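Local coordinates for protein PTS system, lactose-specific IIBC components (Streptococcus pneumoniae, PDB 3NBM) that probably relays a phosphoryl group to incoming lactose as the IIB domain of a sugar-specific phosphotransferase system in Streptococcus pneumoniae, at residues Leu7-Leu12 / Asn24-Gly29; Asp49-Tyr54 / Val72-Leu77; Ile57-Gln62 / Arg68-Asp73; Gln80-Arg85 / Leu100-Glu105. All coordinates share one frame; numbering follows the deposited sequence. Where two conformers were deposited one is given.

Contact 1: residues Leu7-Leu12 / Asn24-Gly29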
loop_
_atom_site.group_PDB
_atom_site.type_symbol
_atom_site.label_atom_id
_atom_site.label_comp_id
_atom_site.label_asym_id
_atom_site.label_seq_id
_atom_site.Cartn_x
_atom_site.Cartn_y
_atom_site.Cartn_z
ATOM N N LEU A 7 3.055 11.781 -2.165
ATOM C CA LEU A 7 3.400 10.428 -1.757
ATOM C C LEU A 7 2.639 9.408 -2.610
ATOM O O LEU A 7 1.419 9.501 -2.749
ATOM C CB LEU A 7 3.063 10.237 -0.280
ATOM C CG LEU A 7 3.573 8.937 0.334
ATOM C CD1 LEU A 7 5.109 8.940 0.431
ATOM C CD2 LEU A 7 2.958 8.728 1.723
ATOM N N LYS A 8 3.366 8.460 -3.190
ATOM C CA LYS A 8 2.780 7.463 -4.098
ATOM C C LYS A 8 2.793 6.098 -3.396
ATOM O O LYS A 8 3.857 5.601 -3.009
ATOM C CB LYS A 8 3.568 7.380 -5.401
ATOM C CG LYS A 8 3.816 8.702 -6.108
ATOM C CD LYS A 8 2.617 9.362 -6.628
ATOM C CE LYS A 8 2.984 10.579 -7.516
ATOM N NZ LYS A 8 1.799 11.326 -8.085
ATOM N N VAL A 9 1.600 5.521 -3.244
ATOM C CA VAL A 9 1.395 4.260 -2.542
ATOM C C VAL A 9 0.824 3.222 -3.517
ATOM O O VAL A 9 -0.094 3.516 -4.268
ATOM C CB VAL A 9 0.428 4.434 -1.361
ATOM C CG1 VAL A 9 0.275 3.124 -0.581
ATOM C CG2 VAL A 9 0.899 5.582 -0.460
ATOM N N LEU A 10 1.386 2.019 -3.486
ATOM C CA LEU A 10 0.867 0.881 -4.247
ATOM C C LEU A 10 0.460 -0.222 -3.288
ATOM O O LEU A 10 1.258 -0.630 -2.447
ATOM C CB LEU A 10 1.923 0.374 -5.229
ATOM C CG LEU A 10 1.527 -0.827 -6.106
ATOM C CD1 LEU A 10 0.378 -0.484 -7.048
ATOM C CD2 LEU A 10 2.749 -1.277 -6.907
ATOM N N VAL A 11 -0.803 -0.637 -3.360
ATOM C CA VAL A 11 -1.313 -1.759 -2.578
ATOM C C VAL A 11 -1.394 -2.984 -3.504
ATOM O O VAL A 11 -2.001 -2.903 -4.561
ATOM C CB VAL A 11 -2.695 -1.473 -1.946
ATOM C CG1 VAL A 11 -3.117 -2.607 -1.011
ATOM C CG2 VAL A 11 -2.726 -0.117 -1.252
ATOM N N LEU A 12 -0.780 -4.093 -3.090
ATOM C CA LEU A 12 -0.751 -5.304 -3.906
ATOM C C LEU A 12 -1.524 -6.421 -3.236
ATOM O O LEU A 12 -1.416 -6.637 -2.034
ATOM C CB LEU A 12 0.703 -5.768 -4.144
ATOM C CG LEU A 12 1.570 -4.790 -4.953
ATOM C CD1 LEU A 12 3.021 -5.300 -5.005
ATOM C CD2 LEU A 12 0.979 -4.538 -6.349
ATOM N N ASN A 24 -8.718 2.601 -2.197
ATOM C CA ASN A 24 -9.852 3.511 -2.140
ATOM C C ASN A 24 -9.968 4.222 -0.796
ATOM O O ASN A 24 -10.233 5.427 -0.746
ATOM C CB ASN A 24 -11.171 2.785 -2.388
ATOM C CG ASN A 24 -11.315 2.296 -3.819
ATOM O OD1 ASN A 24 -10.642 2.768 -4.733
ATOM N ND2 ASN A 24 -12.229 1.356 -4.022
ATOM N N ALA A 25 -9.780 3.487 0.296
ATOM C CA ALA A 25 -9.854 4.072 1.634
ATOM C C ALA A 25 -8.762 5.126 1.821
ATOM O O ALA A 25 -9.020 6.203 2.367
ATOM C CB ALA A 25 -9.792 2.971 2.715
ATOM N N ILE A 26 -7.543 4.817 1.384
ATOM C CA ILE A 26 -6.439 5.757 1.505
ATOM C C ILE A 26 -6.762 7.026 0.728
ATOM O O ILE A 26 -6.587 8.147 1.230
ATOM C CB ILE A 26 -5.127 5.149 0.976
ATOM C CG1 ILE A 26 -4.652 4.008 1.880
ATOM C CG2 ILE A 26 -4.060 6.262 0.809
ATOM C CD1 ILE A 26 -3.573 3.128 1.258
ATOM N N ASN A 27 -7.223 6.856 -0.507
ATOM C CA ASN A 27 -7.542 8.001 -1.346
ATOM C C ASN A 27 -8.675 8.844 -0.781
ATOM O O ASN A 27 -8.628 10.070 -0.854
ATOM C CB ASN A 27 -7.868 7.580 -2.781
ATOM C CG ASN A 27 -6.651 7.123 -3.536
ATOM O OD1 ASN A 27 -5.547 7.595 -3.265
ATOM N ND2 ASN A 27 -6.843 6.249 -4.529
ATOM N N GLU A 28 -9.700 8.206 -0.228
ATOM C CA GLU A 28 -10.791 8.963 0.365
ATOM C C GLU A 28 -10.253 9.726 1.584
ATOM O O GLU A 28 -10.606 10.898 1.806
ATOM C CB GLU A 28 -11.943 8.027 0.747
ATOM C CG GLU A 28 -13.152 8.741 1.413
ATOM C CD GLU A 28 -14.386 7.835 1.694
ATOM O OE1 GLU A 28 -14.419 6.642 1.278
ATOM O OE2 GLU A 28 -15.347 8.366 2.322
ATOM N N GLY A 29 -9.438 9.080 2.406
ATOM C CA GLY A 29 -8.895 9.766 3.567
ATOM C C GLY A 29 -8.004 10.924 3.143
ATOM O O GLY A 29 -8.071 12.023 3.692
#

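Contact 2: residues Asp49-Tyr54 / Val72-Leu77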
loop_
_atom_site.group_PDB
_atom_site.type_symbol
_atom_site.label_atom_id
_atom_site.label_comp_id
_atom_site.label_asym_id
_atom_site.label_seq_id
_atom_site.Cartn_x
_atom_site.Cartn_y
_atom_site.Cartn_z
ATOM N N ASP A 49 8.427 -3.795 -12.698
ATOM C CA ASP A 49 8.976 -2.626 -13.389
ATOM C C ASP A 49 8.402 -1.321 -12.893
ATOM O O ASP A 49 9.047 -0.288 -13.063
ATOM C CB ASP A 49 8.738 -2.710 -14.890
ATOM C CG ASP A 49 9.577 -3.778 -15.561
ATOM O OD1 ASP A 49 10.791 -3.902 -15.276
ATOM O OD2 ASP A 49 9.017 -4.512 -16.353
ATOM N N ILE A 50 7.191 -1.322 -12.332
ATOM C CA ILE A 50 6.553 -0.107 -11.860
ATOM C C ILE A 50 6.853 0.201 -10.413
ATOM O O ILE A 50 6.577 1.300 -9.953
ATOM C CB ILE A 50 5.022 -0.098 -12.066
ATOM C CG1 ILE A 50 4.306 -1.237 -11.306
ATOM C CG2 ILE A 50 4.680 -0.157 -13.553
ATOM C CD1 ILE A 50 2.796 -1.079 -11.203
HETATM N N MSE A 51 7.418 -0.744 -9.673
HETATM C CA MSE A 51 7.553 -0.530 -8.240
HETATM C C MSE A 51 8.413 0.699 -7.917
HETATM O O MSE A 51 8.193 1.359 -6.909
HETATM C CB MSE A 51 8.035 -1.799 -7.527
HETATM C CG MSE A 51 9.362 -2.316 -7.972
HETATM SE SE MSE A 51 9.863 -3.980 -7.029
HETATM C CE MSE A 51 10.046 -3.301 -5.258
ATOM N N GLY A 52 9.401 1.022 -8.758
ATOM C CA GLY A 52 10.221 2.183 -8.532
ATOM C C GLY A 52 9.542 3.524 -8.634
ATOM O O GLY A 52 10.088 4.536 -8.194
ATOM N N VAL A 53 8.333 3.552 -9.179
ATOM C CA VAL A 53 7.522 4.759 -9.229
ATOM C C VAL A 53 6.988 5.115 -7.834
ATOM O O VAL A 53 6.601 6.255 -7.575
ATOM C CB VAL A 53 6.284 4.538 -10.234
ATOM C CG1 VAL A 53 5.188 5.607 -10.103
ATOM C CG2 VAL A 53 6.803 4.374 -11.676
ATOM N N TYR A 54 6.907 4.115 -6.953
ATOM C CA TYR A 54 6.205 4.258 -5.688
ATOM C C TYR A 54 7.167 4.494 -4.530
ATOM O O TYR A 54 8.326 4.100 -4.546
ATOM C CB TYR A 54 5.296 3.030 -5.462
ATOM C CG TYR A 54 4.148 3.047 -6.425
ATOM C CD1 TYR A 54 3.025 3.752 -6.130
ATOM C CD2 TYR A 54 4.203 2.420 -7.669
ATOM C CE1 TYR A 54 1.980 3.862 -7.024
ATOM C CE2 TYR A 54 3.155 2.531 -8.566
ATOM C CZ TYR A 54 2.042 3.249 -8.224
ATOM O OH TYR A 54 0.992 3.379 -9.133
ATOM N N VAL A 72 13.935 -7.319 -0.298
ATOM C CA VAL A 72 15.186 -7.362 -1.045
ATOM C C VAL A 72 15.049 -6.558 -2.332
ATOM O O VAL A 72 15.909 -5.745 -2.652
ATOM C CB VAL A 72 15.663 -8.812 -1.299
ATOM C CG1 VAL A 72 16.936 -8.793 -2.150
ATOM C CG2 VAL A 72 15.946 -9.511 0.005
ATOM N N ASP A 73 13.949 -6.723 -3.050
ATOM C CA ASP A 73 13.708 -5.951 -4.291
ATOM C C ASP A 73 13.669 -4.449 -4.031
ATOM O O ASP A 73 14.146 -3.641 -4.884
ATOM C CB ASP A 73 12.401 -6.379 -4.930
ATOM C CG ASP A 73 12.439 -7.784 -5.453
ATOM O OD1 ASP A 73 13.550 -8.287 -5.717
ATOM O OD2 ASP A 73 11.353 -8.384 -5.644
ATOM N N ALA A 74 13.184 -4.049 -2.867
ATOM C CA ALA A 74 13.071 -2.634 -2.510
ATOM C C ALA A 74 14.428 -2.028 -2.117
ATOM O O ALA A 74 14.532 -0.795 -2.022
ATOM C CB ALA A 74 12.081 -2.462 -1.361
ATOM N N GLU A 75 15.456 -2.847 -1.858
ATOM C CA GLU A 75 16.648 -2.303 -1.219
ATOM C C GLU A 75 17.433 -1.345 -2.130
ATOM O O GLU A 75 18.022 -0.422 -1.620
ATOM C CB GLU A 75 17.513 -3.415 -0.582
ATOM C CG GLU A 75 18.217 -4.331 -1.555
ATOM C CD GLU A 75 18.873 -5.541 -0.882
ATOM O OE1 GLU A 75 19.866 -6.043 -1.459
ATOM O OE2 GLU A 75 18.412 -5.988 0.204
ATOM N N ARG A 76 17.423 -1.537 -3.446
ATOM C CA ARG A 76 18.142 -0.644 -4.363
ATOM C C ARG A 76 17.493 0.677 -4.512
ATOM O O ARG A 76 18.138 1.635 -4.888
ATOM C CB ARG A 76 18.273 -1.297 -5.761
ATOM N N LEU A 77 16.194 0.748 -4.238
ATOM C CA LEU A 77 15.541 2.035 -4.428
ATOM C C LEU A 77 15.149 2.704 -3.135
ATOM O O LEU A 77 14.796 3.875 -3.133
ATOM C CB LEU A 77 14.377 1.926 -5.402
ATOM C CG LEU A 77 14.762 2.110 -6.867
ATOM C CD1 LEU A 77 15.437 0.886 -7.485
ATOM C CD2 LEU A 77 13.529 2.416 -7.630
#

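Contact 3: residues Ile57-Gln62 / Arg68-Asp73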
loop_
_atom_site.group_PDB
_atom_site.type_symbol
_atom_site.label_atom_id
_atom_site.label_comp_id
_atom_site.label_asym_id
_atom_site.label_seq_id
_atom_site.Cartn_x
_atom_site.Cartn_y
_atom_site.Cartn_z
ATOM N N ILE A 57 4.942 0.562 -0.587
ATOM C CA ILE A 57 4.170 -0.564 -1.113
ATOM C C ILE A 57 3.635 -1.309 0.085
ATOM O O ILE A 57 4.358 -1.650 1.015
ATOM C CB ILE A 57 5.000 -1.473 -2.048
ATOM C CG1 ILE A 57 5.594 -0.603 -3.185
ATOM C CG2 ILE A 57 4.129 -2.610 -2.581
ATOM C CD1 ILE A 57 6.483 -1.302 -4.138
ATOM N N ILE A 58 2.332 -1.560 0.044
ATOM C CA ILE A 58 1.617 -2.285 1.093
ATOM C C ILE A 58 1.109 -3.623 0.533
ATOM O O ILE A 58 0.416 -3.663 -0.476
ATOM C CB ILE A 58 0.368 -1.481 1.592
ATOM C CG1 ILE A 58 0.775 -0.088 2.114
ATOM C CG2 ILE A 58 -0.405 -2.295 2.667
ATOM C CD1 ILE A 58 -0.375 0.879 2.333
ATOM N N LEU A 59 1.518 -4.703 1.184
ATOM C CA LEU A 59 1.069 -6.042 0.837
ATOM C C LEU A 59 -0.231 -6.336 1.586
ATOM O O LEU A 59 -0.282 -6.245 2.817
ATOM C CB LEU A 59 2.152 -7.090 1.196
ATOM C CG LEU A 59 3.457 -6.955 0.429
ATOM C CD1 LEU A 59 4.511 -7.900 1.038
ATOM C CD2 LEU A 59 3.243 -7.275 -1.030
ATOM N N ALA A 60 -1.270 -6.719 0.836
ATOM C CA ALA A 60 -2.508 -7.216 1.423
ATOM C C ALA A 60 -2.237 -8.573 2.092
ATOM O O ALA A 60 -1.211 -9.227 1.813
ATOM C CB ALA A 60 -3.571 -7.356 0.376
ATOM N N PRO A 61 -3.148 -9.045 2.954
ATOM C CA PRO A 61 -2.901 -10.261 3.731
ATOM C C PRO A 61 -2.506 -11.459 2.891
ATOM O O PRO A 61 -1.614 -12.204 3.282
ATOM C CB PRO A 61 -4.250 -10.476 4.423
ATOM C CG PRO A 61 -4.716 -9.071 4.678
ATOM C CD PRO A 61 -4.343 -8.321 3.432
ATOM N N GLN A 62 -3.123 -11.620 1.748
ATOM C CA GLN A 62 -2.913 -12.822 0.962
ATOM C C GLN A 62 -1.630 -12.880 0.181
ATOM O O GLN A 62 -1.321 -13.900 -0.418
ATOM C CB GLN A 62 -4.091 -13.072 0.094
ATOM C CG GLN A 62 -5.268 -13.495 0.966
ATOM C CD GLN A 62 -6.559 -13.248 0.299
ATOM O OE1 GLN A 62 -6.886 -12.091 -0.078
ATOM N NE2 GLN A 62 -7.343 -14.332 0.147
ATOM N N ARG A 68 9.574 -10.827 2.523
ATOM C CA ARG A 68 11.036 -10.836 2.544
ATOM C C ARG A 68 11.614 -10.584 1.168
ATOM O O ARG A 68 12.569 -9.800 1.025
ATOM C CB ARG A 68 11.552 -12.175 3.105
ATOM N N GLU A 69 11.087 -11.255 0.149
ATOM C CA GLU A 69 11.642 -11.073 -1.172
ATOM C C GLU A 69 11.375 -9.663 -1.686
ATOM O O GLU A 69 12.240 -9.080 -2.329
ATOM C CB GLU A 69 11.212 -12.166 -2.155
ATOM C CG GLU A 69 9.821 -12.128 -2.574
ATOM C CD GLU A 69 9.339 -13.474 -3.137
ATOM O OE1 GLU A 69 9.276 -14.430 -2.393
ATOM O OE2 GLU A 69 9.003 -13.551 -4.310
HETATM N N MSE A 70 10.197 -9.109 -1.400
HETATM C CA MSE A 70 9.922 -7.760 -1.790
HETATM C C MSE A 70 10.852 -6.761 -1.073
HETATM O O MSE A 70 11.296 -5.794 -1.701
HETATM C CB MSE A 70 8.467 -7.436 -1.538
HETATM C CG MSE A 70 8.210 -6.020 -1.801
HETATM SE SE MSE A 70 6.421 -5.557 -2.266
HETATM C CE MSE A 70 6.619 -5.615 -4.100
ATOM N N LYS A 71 11.181 -7.023 0.196
ATOM C CA LYS A 71 12.154 -6.145 0.887
ATOM C C LYS A 71 13.488 -6.153 0.183
ATOM O O LYS A 71 14.138 -5.105 0.051
ATOM C CB LYS A 71 12.391 -6.505 2.352
ATOM C CG LYS A 71 11.262 -6.126 3.256
ATOM C CD LYS A 71 11.254 -4.653 3.600
ATOM C CE LYS A 71 12.398 -4.260 4.544
ATOM N NZ LYS A 71 12.567 -2.768 4.555
ATOM N N VAL A 72 13.935 -7.319 -0.298
ATOM C CA VAL A 72 15.186 -7.362 -1.045
ATOM C C VAL A 72 15.049 -6.558 -2.332
ATOM O O VAL A 72 15.909 -5.745 -2.652
ATOM C CB VAL A 72 15.663 -8.812 -1.299
ATOM C CG1 VAL A 72 16.936 -8.793 -2.150
ATOM C CG2 VAL A 72 15.946 -9.511 0.005
ATOM N N ASP A 73 13.949 -6.723 -3.050
ATOM C CA ASP A 73 13.708 -5.951 -4.291
ATOM C C ASP A 73 13.669 -4.449 -4.031
ATOM O O ASP A 73 14.146 -3.641 -4.884
ATOM C CB ASP A 73 12.401 -6.379 -4.930
ATOM C CG ASP A 73 12.439 -7.784 -5.453
ATOM O OD1 ASP A 73 13.550 -8.287 -5.717
ATOM O OD2 ASP A 73 11.353 -8.384 -5.644
#

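Contact 4: residues Gln80-Arg85 / Leu100-Glu105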
loop_
_atom_site.group_PDB
_atom_site.type_symbol
_atom_site.label_atom_id
_atom_site.label_comp_id
_atom_site.label_asym_id
_atom_site.label_seq_id
_atom_site.Cartn_x
_atom_site.Cartn_y
_atom_site.Cartn_z
ATOM N N GLN A 80 9.729 2.034 0.860
ATOM C CA GLN A 80 9.222 1.456 2.098
ATOM C C GLN A 80 8.248 0.328 1.763
ATOM O O GLN A 80 7.442 0.477 0.864
ATOM C CB GLN A 80 8.508 2.528 2.929
ATOM C CG GLN A 80 9.406 3.617 3.449
ATOM C CD GLN A 80 10.477 3.088 4.346
ATOM O OE1 GLN A 80 10.210 2.260 5.239
ATOM N NE2 GLN A 80 11.704 3.506 4.105
ATOM N N ILE A 81 8.332 -0.782 2.491
ATOM C CA ILE A 81 7.468 -1.962 2.285
ATOM C C ILE A 81 6.825 -2.311 3.607
ATOM O O ILE A 81 7.511 -2.402 4.621
ATOM C CB ILE A 81 8.272 -3.217 1.795
ATOM C CG1 ILE A 81 9.137 -2.910 0.575
ATOM C CG2 ILE A 81 7.364 -4.388 1.565
ATOM C CD1 ILE A 81 8.410 -2.458 -0.642
ATOM N N VAL A 82 5.521 -2.576 3.586
ATOM C CA VAL A 82 4.800 -2.999 4.785
ATOM C C VAL A 82 3.881 -4.161 4.431
ATOM O O VAL A 82 3.270 -4.176 3.380
ATOM C CB VAL A 82 4.010 -1.857 5.469
ATOM C CG1 VAL A 82 4.861 -0.611 5.647
ATOM C CG2 VAL A 82 2.800 -1.545 4.724
ATOM N N ALA A 83 3.839 -5.150 5.312
ATOM C CA ALA A 83 2.917 -6.282 5.180
ATOM C C ALA A 83 1.805 -6.165 6.194
ATOM O O ALA A 83 2.021 -5.632 7.278
ATOM C CB ALA A 83 3.624 -7.630 5.374
ATOM N N THR A 84 0.634 -6.676 5.841
ATOM C CA THR A 84 -0.533 -6.612 6.703
ATOM C C THR A 84 -1.062 -8.017 7.011
ATOM O O THR A 84 -0.776 -9.006 6.317
ATOM C CB THR A 84 -1.663 -5.771 6.061
ATOM O OG1 THR A 84 -2.113 -6.387 4.853
ATOM C CG2 THR A 84 -1.175 -4.324 5.795
ATOM N N ARG A 85 -1.863 -8.060 8.065
ATOM C CA ARG A 85 -2.600 -9.253 8.452
ATOM C C ARG A 85 -4.100 -8.962 8.371
ATOM O O ARG A 85 -4.510 -7.813 8.303
ATOM C CB ARG A 85 -2.097 -9.722 9.827
ATOM C CG ARG A 85 -0.687 -10.285 9.780
ATOM C CD ARG A 85 -0.030 -10.382 11.152
ATOM N NE ARG A 85 1.217 -11.120 11.073
ATOM C CZ ARG A 85 2.360 -10.661 10.582
ATOM N NH1 ARG A 85 2.442 -9.423 10.124
ATOM N NH2 ARG A 85 3.414 -11.463 10.507
ATOM N N LEU A 100 -5.404 6.466 6.000
ATOM C CA LEU A 100 -4.461 7.548 5.738
ATOM C C LEU A 100 -3.390 7.604 6.831
ATOM O O LEU A 100 -2.200 7.759 6.566
ATOM C CB LEU A 100 -5.203 8.886 5.670
ATOM C CG LEU A 100 -4.287 10.080 5.426
ATOM C CD1 LEU A 100 -3.643 10.001 4.014
ATOM C CD2 LEU A 100 -5.044 11.375 5.597
ATOM N N GLN A 101 -3.823 7.510 8.086
ATOM C CA GLN A 101 -2.866 7.521 9.192
ATOM C C GLN A 101 -1.855 6.374 9.092
ATOM O O GLN A 101 -0.678 6.565 9.325
ATOM C CB GLN A 101 -3.606 7.472 10.510
ATOM C CG GLN A 101 -2.750 7.532 11.698
ATOM C CD GLN A 101 -3.564 7.273 12.938
ATOM O OE1 GLN A 101 -4.175 6.179 13.116
ATOM N NE2 GLN A 101 -3.599 8.269 13.811
ATOM N N PHE A 102 -2.325 5.206 8.695
ATOM C CA PHE A 102 -1.461 4.057 8.499
ATOM C C PHE A 102 -0.375 4.353 7.456
ATOM O O PHE A 102 0.788 4.040 7.660
ATOM C CB PHE A 102 -2.305 2.854 8.073
ATOM C CG PHE A 102 -1.513 1.606 7.818
ATOM C CD1 PHE A 102 -1.260 0.703 8.840
ATOM C CD2 PHE A 102 -1.054 1.308 6.549
ATOM C CE1 PHE A 102 -0.549 -0.457 8.587
ATOM C CE2 PHE A 102 -0.352 0.149 6.320
ATOM C CZ PHE A 102 -0.123 -0.727 7.338
ATOM N N VAL A 103 -0.771 4.939 6.329
ATOM C CA VAL A 103 0.194 5.287 5.288
ATOM C C VAL A 103 1.267 6.223 5.846
ATOM O O VAL A 103 2.467 5.972 5.731
ATOM C CB VAL A 103 -0.513 5.915 4.071
ATOM C CG1 VAL A 103 0.497 6.655 3.179
ATOM C CG2 VAL A 103 -1.301 4.853 3.302
ATOM N N LEU A 104 0.837 7.312 6.476
ATOM C CA LEU A 104 1.798 8.306 6.921
ATOM C C LEU A 104 2.678 7.767 8.053
ATOM O O LEU A 104 3.858 8.125 8.134
ATOM C CB LEU A 104 1.089 9.643 7.246
ATOM C CG LEU A 104 0.566 10.352 5.966
ATOM C CD1 LEU A 104 -0.446 11.426 6.255
ATOM C CD2 LEU A 104 1.748 10.914 5.152
ATOM N N GLU A 105 2.130 6.921 8.922
ATOM C CA GLU A 105 2.954 6.389 9.997
ATOM C C GLU A 105 4.021 5.439 9.451
ATOM O O GLU A 105 5.044 5.242 10.113
ATOM C CB GLU A 105 2.106 5.764 11.118
ATOM C CG GLU A 105 1.401 6.817 11.948
ATOM C CD GLU A 105 0.365 6.302 12.932
ATOM O OE1 GLU A 105 0.065 5.086 12.958
ATOM O OE2 GLU A 105 -0.144 7.160 13.690
#

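Contact 1: residues Leu7-Leu12 / Asn24-Gly29
Val9 and Val11 of strand 7-13 both meet one methyl group, CD1 of Ile26, which reaches from helix 18-33 toward the sheet. Along the strand, Val9 comes first. Its CA lies 8.9 Å from the CA of Ile26, the nearest backbone approach of the two segments, and its CG1 touches Ile26 CD1 at 4.3 Å. Two residues further on, Val11 points to the same side of the sheet. There CG2, anti to the carbonyl carbon, meets Ile26 CD1 at 4.2 Å, the two side chains reaching toward each other tip to tip. Val9 CG1 and Val11 CG2 are themselves 4.5 Å apart, so with Ile26 CD1 they form a nearly equilateral triangle of methyl groups. Ile26 reaches this position by an extended chain: CG1 stands beside the backbone N (chi1 -68°) and CD1 continues almost straight away from CA (chi2 165°). The interaction is apolar packing alone, and only 89 Å² is buried between the segments; more than half of that belongs to Ile26. All three touching residues are buried, and Val37, Ala39, Ile58 and Val103 also pack on Ile26. The next residue ties the helix to strand 37-43 separately, Asn27 OD1 accepting a hydrogen bond from the backbone N of Ala39. A helix laid on a strand through branched aliphatic side chains is characteristic of the beta-alpha-beta unit, here strand 7-13, helix 18-33 and strand 37-43, which opens this parallel alpha/beta domain.

Contact 2: residues Asp49-Tyr54 / Val72-Leu77
Met51, a selenomethionine, and Asp73 cross at about a right angle where the loop between two parallel strands of the alpha/beta sheet, 37-43 and 56-59, packs on the end of helix 67-74 and the turn that follows it. Two features of the Met51 chain produce this crossing. CG sits in the crowded position between the backbone N and the carbonyl carbon (chi1 60°), which sends the chain out from the short 3-10 turn of residues 51-53 toward the helix. The bend at chi3 (-66°) then turns the terminal methyl against the helix backbone. Asp73 offers its aliphatic part: its CB lies 3.9 Å from Met51 CE and 4.1 Å from Met51 SE, and the carboxylate plays no part in the contact. Ala74 adds a looser apolar contact, its CB being 4.5 Å from Met51 CE. Ile79 packs on both Met51 and Ala74, while Tyr48 touches Asp73.

A second patch, at the exposed side, has Leu77 lying over the backbone of Gly52. The CA atoms of Gly52 and Leu77 are 6.7 Å apart, the nearest in the two segments. Details of the Leu77 side chain remain doubtful, since it was modelled in two conformers and one of them sits unusually close to Gly52. At the buried end, the Met51 methyl stands over the peptide link of Asp73 and Ala74: CE is 4.0 Å from Asp73 C and equally 4.0 Å from Ala74 N.

Contact 3: residues Ile57-Gln62 / Arg68-Asp73
Met70, a selenomethionine, has CG anti to its backbone N (chi1 174°), an arrangement that carries the chain off helix 67-74 toward Ile57 and Leu59 on strand 56-59. SE, not the terminal methyl, does most of the touching: CG2 of Ile57, the branch anti to its own backbone N, lies 3.7 Å from Met70 SE. From two residues along the strand, Leu59 runs past Met70 in the opposite direction and brings CD2 to 3.8 Å from SE. The two methyl groups subtend about 83° at the selenium, so they approach it from distinct directions. The bend at chi3 (-95°) turns CE toward Leu12, leaving a longer contact from Met70 CE to Ile57 CG2 at 4.2 Å. These details describe one of two conformers deposited for Met70.

All three side chains are buried, and the Met70 side chain is also touched by Leu12, Tyr44, His47 and Ile81. Ile58, between the two contacting strand residues, faces the other side of the sheet and packs on Ile26 and Leu22. Such alternation, with a connecting helix seated on every second residue of its strand, belongs to the beta-alpha-beta unit of strand 56-59, helix 67-74 and strand 80-83.

Contact 4: residues Gln80-Arg85 / Leu100-Glu105
Strand 80-83, with Val82 and then Thr84 just beyond its end, runs across from the helix that carries Phe102, the nearest backbone approach being 9.5 Å between Val82 CA and Val103 CA. At that spacing the gap is bridged by one large side chain. A chi1 of 179° swings the Phe102 ring away from its own backbone N and out toward the strand. The outer end of the ring does the touching. Val82 CG2 lies 3.9 Å from Phe102 CE2 and 4.0 Å from Phe102 CZ, the two side chains sliding past each other in opposite directions. Val82 was modelled in two conformers, and these distances belong to one of the two. Thr84 reaches the same ring end with its methyl, CG2 standing 4.1 Å from Phe102 CZ.

The hydroxyl of Thr84 is occupied separately. With chi1 at 63°, OG1 takes the position between the backbone N and the carbonyl carbon, leaving the methyl for the ring, and OG1 is hydrogen-bonded to the carbonyl O of Leu59 on the adjacent strand. Thr84 thus packs on the helix through its methyl while its hydroxyl ties the chain just past the strand to Leu59. The interface is small, 95 Å² in total, and Phe102 contributes over half of it.

Around the ring, Glu88 and Leu92 of helix 86-93 pack on Phe102, and its plane meets that of the His106 ring at about 40°. Phe102 reaches the edge strand while Val103, one residue on, packs on Leu7 and Val9 of strand 7-13, so helix 96-105 spans this face of the sheet; helix 67-74 covers Ile81 on the other.

From the N terminus, contact 1 closes the first loop, setting helix 18-33 on strand 7-13. After strand 37-43, contact 2 opens a wider loop from residue 49 to 77; contact 3, whose touching residues fall inside this loop, ends on the same stretch of helix 67-74 and shares Val72 and Asp73 with it. Contact 4 follows in series, bringing the last helix back to strand 80-83. Contacts 1, 3 and 4 meet through the parallel sheet, where strand 56-59 lies between strands 7-13 and 80-83. Contacts 1 and 4 occupy one face, joined by Ile26 and Leu7 against Val103, whereas contact 3 covers the other. Contact 2 extends that second layer toward the loop, and its Tyr54 packs against strand 7-13.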